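Local coordinates for membrane-bound protease PH1510 (Pyrococcus horikoshii, PDB 3BPP), which preferentially cleaves protein substrates near hydrophobic or aromatic residues as a membrane-bound serine protease, this chain being its N-terminal protease domain, at residues A[12-17]-A[208-213]; A[180-185]-A[198-203]. The protein carries 1 engineered substitution. One frame throughout, in Å; residues are numbered along the deposited sequence.

Interaction 1: A[12-17]-A[208-213]; sequences VAQIKG and LAPSFK
Gln-14 sets its CG beside the backbone N (chi1 -53°) and then bends at chi2 (103°), which swings the amide toward Leu-208 and Pro-210. OE1 ends 4.1 Å from Pro-210 CD, the two side chains crossing obliquely, while NE2 stands 3.7 Å from Leu-208 O, near it but not hydrogen-bonded. The grip itself comes from the backbone. Leu-208 N donates to Val-12 O over 2.7 Å, and the N-H points almost straight at its acceptor (177°). One step further on, a water spans the gap: it accepts from Gln-14 N at 2.9 Å and donates to Leu-208 O at 2.7 Å, in place of a direct bond between the two. Ala-13 CB adds a small apolar touch on Leu-208 CB at 4.3 Å. A backbone hydrogen bond also links Val-12 with Arg-206 in the neighbouring parallel strand 204-207, and Leu-208 N makes the next one along; the chain then heads for helix 212-220, with Ser-211 at its N-cap. Asn-176 of the second subunit packs on Gln-14. The polar bonds that hold this contact are main-chain and water-mediated, so they probably rest on no one side chain, whereas the fit of Leu-208 and Gln-14 does.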
loop_
_atom_site.group_PDB
_atom_site.type_symbol
_atom_site.label_atom_id
_atom_site.label_comp_id
_atom_site.label_asym_id
_atom_site.label_seq_id
_atom_site.Cartn_x
_atom_site.Cartn_y
_atom_site.Cartn_z
ATOM N N VAL A 12 9.524 -7.330 -0.477
ATOM C CA VAL A 12 9.053 -6.362 0.479
ATOM C C VAL A 12 8.900 -7.071 1.791
ATOM O O VAL A 12 8.404 -8.193 1.829
ATOM C CB VAL A 12 7.694 -5.661 0.076
ATOM C CG1 VAL A 12 7.208 -4.819 1.206
ATOM C CG2 VAL A 12 7.832 -4.824 -1.206
ATOM N N ALA A 13 9.345 -6.404 2.856
ATOM C CA ALA A 13 9.289 -6.924 4.214
ATOM C C ALA A 13 9.036 -5.764 5.181
ATOM O O ALA A 13 9.284 -4.594 4.843
ATOM C CB ALA A 13 10.608 -7.668 4.552
ATOM N N GLN A 14 8.523 -6.072 6.366
ATOM C CA GLN A 14 8.302 -5.041 7.390
ATOM C C GLN A 14 9.258 -5.208 8.555
ATOM O O GLN A 14 9.591 -6.329 8.921
ATOM C CB GLN A 14 6.875 -5.054 7.935
ATOM C CG GLN A 14 5.766 -4.974 6.876
ATOM C CD GLN A 14 5.079 -6.316 6.603
ATOM O OE1 GLN A 14 4.416 -6.874 7.480
ATOM N NE2 GLN A 14 5.220 -6.823 5.375
ATOM N N ILE A 15 9.696 -4.090 9.132
ATOM C CA ILE A 15 10.433 -4.096 10.408
ATOM C C ILE A 15 9.781 -3.048 11.311
ATOM O O ILE A 15 9.666 -1.898 10.944
ATOM C CB ILE A 15 11.957 -3.803 10.217
ATOM C CG1 ILE A 15 12.621 -4.865 9.336
ATOM C CG2 ILE A 15 12.654 -3.621 11.585
ATOM C CD1 ILE A 15 13.362 -5.925 10.084
ATOM N N LYS A 16 9.287 -3.464 12.457
ATOM C CA LYS A 16 8.547 -2.559 13.322
ATOM C C LYS A 16 9.072 -2.715 14.723
ATOM O O LYS A 16 9.629 -3.765 15.049
ATOM C CB LYS A 16 7.046 -2.876 13.303
ATOM C CG LYS A 16 6.288 -2.296 12.141
ATOM C CD LYS A 16 4.847 -2.862 12.064
ATOM C CE LYS A 16 4.080 -2.324 10.843
ATOM N NZ LYS A 16 4.761 -2.647 9.546
ATOM N N GLY A 17 8.913 -1.662 15.533
ATOM C CA GLY A 17 9.210 -1.719 16.957
ATOM C C GLY A 17 10.649 -1.411 17.278
ATOM O O GLY A 17 11.420 -1.022 16.417
ATOM N N LEU A 208 7.199 -10.619 1.937
ATOM C CA LEU A 208 7.590 -11.516 3.009
ATOM C C LEU A 208 6.907 -11.181 4.311
ATOM O O LEU A 208 6.844 -10.027 4.703
ATOM C CB LEU A 208 9.096 -11.458 3.200
ATOM C CG LEU A 208 9.904 -11.705 1.944
ATOM C CD1 LEU A 208 11.385 -11.259 2.136
ATOM C CD2 LEU A 208 9.811 -13.139 1.552
ATOM N N ALA A 209 6.408 -12.209 4.988
ATOM C CA ALA A 209 5.742 -12.059 6.271
ATOM C C ALA A 209 6.699 -12.295 7.447
ATOM O O ALA A 209 7.685 -13.040 7.317
ATOM C CB ALA A 209 4.552 -13.017 6.351
ATOM N N PRO A 210 6.426 -11.650 8.604
ATOM C CA PRO A 210 7.179 -12.013 9.801
ATOM C C PRO A 210 7.030 -13.522 10.060
ATOM O O PRO A 210 6.281 -14.194 9.344
ATOM C CB PRO A 210 6.475 -11.229 10.909
ATOM C CG PRO A 210 5.797 -10.087 10.222
ATOM C CD PRO A 210 5.451 -10.573 8.846
ATOM N N SER A 211 7.749 -14.057 11.045
ATOM C CA SER A 211 7.488 -15.422 11.521
ATOM C C SER A 211 6.670 -15.365 12.801
ATOM O O SER A 211 6.305 -14.274 13.270
ATOM C CB SER A 211 8.786 -16.192 11.743
ATOM O OG SER A 211 9.566 -15.569 12.749
ATOM N N PHE A 212 6.359 -16.540 13.345
ATOM C CA PHE A 212 5.629 -16.630 14.604
ATOM C C PHE A 212 6.538 -16.272 15.795
ATOM O O PHE A 212 6.076 -15.689 16.794
ATOM C CB PHE A 212 4.977 -18.012 14.775
ATOM C CG PHE A 212 4.220 -18.165 16.070
ATOM C CD1 PHE A 212 3.094 -17.373 16.335
ATOM C CD2 PHE A 212 4.643 -19.085 17.036
ATOM C CE1 PHE A 212 2.402 -17.498 17.539
ATOM C CE2 PHE A 212 3.957 -19.221 18.243
ATOM C CZ PHE A 212 2.833 -18.426 18.495
ATOM N N LYS A 213 7.823 -16.616 15.664
ATOM C CA LYS A 213 8.869 -16.189 16.608
ATOM C C LYS A 213 8.981 -14.658 16.679
ATOM O O LYS A 213 9.006 -14.095 17.771
ATOM C CB LYS A 213 10.236 -16.800 16.250
ATOM C CG LYS A 213 10.342 -18.316 16.405
ATOM C CD LYS A 213 11.712 -18.821 15.927
ATOM C CE LYS A 213 11.928 -20.299 16.242
ATOM N NZ LYS A 213 12.240 -20.537 17.683
HETATM O O HOH W 1 8.264 -8.892 6.745
#

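Interaction 2: A[180-185]-A[198-203]; sequences KKSNGM and LNFTNV
Asn-183 reaches across to Phe-200 and Thr-201, and its side chain is worth following outward. CB leads to CG, 3.4 Å from Phe-200 N. On one branch OD1 accepts from that same Phe-200 N at 2.5 Å, the donor sitting above the carbonyl plane, 48° out of it; OD1 also takes a weak bond from Gly-184 N. On the other branch ND2 donates to Thr-201 OG1 over 3.2 Å, the hydroxyl lying a little off the amide plane. Bonds at both branches probably limit the amide's rotation; replacing Asn-183 by alanine is likely to leave Phe-200 N and the Thr-201 hydroxyl without these mates and slacken the tie between the two loops. Next along the chain, Gly-184 N donates to Leu-198 O at 2.6 Å, and Leu-198 N to Met-185 O. Ser-182 CB meets the edge of the Phe-200 ring, 3.4 Å from CE2, while Ser-182 OG, beside its own backbone N (chi1 -63°), turns back to Leu-178 O in the preceding helix. Residues 182 to 185 form a type II beta turn, closed by Met-185 N on Ser-182 O, with Gly-184 at the third position, the classic place for glycine with its positive phi.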
loop_
_atom_site.group_PDB
_atom_site.type_symbol
_atom_site.label_atom_id
_atom_site.label_comp_id
_atom_site.label_asym_id
_atom_site.label_seq_id
_atom_site.Cartn_x
_atom_site.Cartn_y
_atom_site.Cartn_z
ATOM N N LYS A 180 6.986 3.086 -8.859
ATOM C CA LYS A 180 6.843 4.056 -9.950
ATOM C C LYS A 180 7.913 5.156 -9.886
ATOM O O LYS A 180 8.680 5.339 -10.828
ATOM C CB LYS A 180 5.431 4.695 -9.937
ATOM C CG LYS A 180 4.363 3.985 -10.794
ATOM C CD LYS A 180 2.885 4.266 -10.361
ATOM C CE LYS A 180 2.559 5.764 -10.133
ATOM N NZ LYS A 180 1.348 6.000 -9.256
ATOM N N LYS A 181 7.943 5.887 -8.773
ATOM C CA LYS A 181 8.804 7.035 -8.599
ATOM C C LYS A 181 10.324 6.729 -8.399
ATOM O O LYS A 181 11.153 7.659 -8.443
ATOM C CB LYS A 181 8.338 7.861 -7.400
ATOM C CG LYS A 181 7.070 8.659 -7.530
ATOM C CD LYS A 181 6.987 9.547 -6.304
ATOM C CE LYS A 181 5.721 10.322 -6.219
ATOM N NZ LYS A 181 5.866 11.356 -5.153
ATOM N N SER A 182 10.660 5.460 -8.135
ATOM C CA SER A 182 12.033 4.970 -7.921
ATOM C C SER A 182 12.599 4.338 -9.174
ATOM O O SER A 182 13.754 3.920 -9.186
ATOM C CB SER A 182 12.064 3.865 -6.865
ATOM O OG SER A 182 11.637 4.307 -5.607
ATOM N N ASN A 183 11.787 4.207 -10.214
ATOM C CA ASN A 183 12.280 3.634 -11.451
ATOM C C ASN A 183 13.358 4.547 -12.038
ATOM O O ASN A 183 13.238 5.799 -11.980
ATOM C CB ASN A 183 11.155 3.390 -12.459
ATOM C CG ASN A 183 11.362 2.108 -13.262
ATOM O OD1 ASN A 183 12.365 1.417 -13.104
ATOM N ND2 ASN A 183 10.401 1.779 -14.109
ATOM N N GLY A 184 14.422 3.911 -12.547
ATOM C CA GLY A 184 15.588 4.610 -13.079
ATOM C C GLY A 184 16.197 5.604 -12.104
ATOM O O GLY A 184 16.696 6.666 -12.507
ATOM N N MET A 185 16.116 5.289 -10.813
ATOM C CA MET A 185 16.936 5.972 -9.830
ATOM C C MET A 185 18.229 5.190 -9.598
ATOM O O MET A 185 18.278 3.964 -9.779
ATOM C CB MET A 185 16.186 6.264 -8.542
ATOM C CG MET A 185 15.552 7.639 -8.537
ATOM S SD MET A 185 14.873 7.966 -6.915
ATOM C CE MET A 185 14.594 9.742 -6.943
ATOM N N LEU A 198 18.157 1.676 -10.767
ATOM C CA LEU A 198 16.960 0.893 -10.397
ATOM C C LEU A 198 16.025 0.683 -11.584
ATOM O O LEU A 198 15.693 1.624 -12.302
ATOM C CB LEU A 198 16.217 1.511 -9.182
ATOM C CG LEU A 198 16.933 1.513 -7.813
ATOM C CD1 LEU A 198 16.101 2.213 -6.724
ATOM C CD2 LEU A 198 17.341 0.089 -7.368
ATOM N N ASN A 199 15.634 -0.565 -11.801
ATOM C CA ASN A 199 14.751 -0.877 -12.909
ATOM C C ASN A 199 13.506 -1.655 -12.485
ATOM O O ASN A 199 13.493 -2.887 -12.501
ATOM C CB ASN A 199 15.513 -1.606 -14.027
ATOM C CG ASN A 199 14.784 -1.553 -15.371
ATOM O OD1 ASN A 199 14.853 -2.502 -16.159
ATOM N ND2 ASN A 199 14.082 -0.440 -15.635
ATOM N N PHE A 200 12.459 -0.922 -12.111
ATOM C CA PHE A 200 11.178 -1.533 -11.750
ATOM C C PHE A 200 10.115 -1.380 -12.845
ATOM O O PHE A 200 8.981 -0.972 -12.549
ATOM C CB PHE A 200 10.617 -0.927 -10.466
ATOM C CG PHE A 200 11.609 -0.791 -9.347
ATOM C CD1 PHE A 200 12.342 -1.888 -8.901
ATOM C CD2 PHE A 200 11.767 0.436 -8.703
ATOM C CE1 PHE A 200 13.233 -1.764 -7.852
ATOM C CE2 PHE A 200 12.653 0.568 -7.648
ATOM C CZ PHE A 200 13.389 -0.541 -7.220
ATOM N N THR A 201 10.464 -1.693 -14.097
ATOM C CA THR A 201 9.480 -1.624 -15.183
ATOM C C THR A 201 8.525 -2.820 -15.140
ATOM O O THR A 201 7.350 -2.657 -14.792
ATOM C CB THR A 201 10.128 -1.420 -16.571
ATOM O OG1 THR A 201 10.446 -0.036 -16.735
ATOM C CG2 THR A 201 9.176 -1.808 -17.684
ATOM N N ASN A 202 9.022 -4.013 -15.450
ATOM C CA ASN A 202 8.157 -5.192 -15.479
ATOM C C ASN A 202 8.123 -5.948 -14.159
ATOM O O ASN A 202 7.822 -7.155 -14.128
ATOM C CB ASN A 202 8.556 -6.132 -16.617
ATOM C CG ASN A 202 7.483 -6.251 -17.671
ATOM O OD1 ASN A 202 7.066 -5.257 -18.273
ATOM N ND2 ASN A 202 7.019 -7.472 -17.899
ATOM N N VAL A 203 8.393 -5.230 -13.067
ATOM C CA VAL A 203 8.793 -5.899 -11.833
ATOM C C VAL A 203 7.670 -6.621 -11.124
ATOM O O VAL A 203 6.571 -6.091 -11.019
ATOM C CB VAL A 203 9.593 -4.969 -10.902
ATOM C CG1 VAL A 203 8.676 -4.167 -9.961
ATOM C CG2 VAL A 203 10.611 -5.782 -10.137
#

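Strand 204-207 joins the two contacts: residues 198-203 of interaction 2 lead into it and residues 208-213 of interaction 1 follow it. Along the chain interaction 2 is nested inside the loop that interaction 1 closes. Their centres lie 24 Å apart and their nearest atoms about 9 Å, so they do not touch, yet both reach strand 9-16: interaction 1 uses its residues directly, while Phe-200 and Val-203 of interaction 2 pack on Val-10. Together they frame strand 204-207, which is outermost within this chain in the parallel sheet of this ClpP/crotonase-type domain. Both stand away from the nucleophile Ser-83 and the substrate-binding residues.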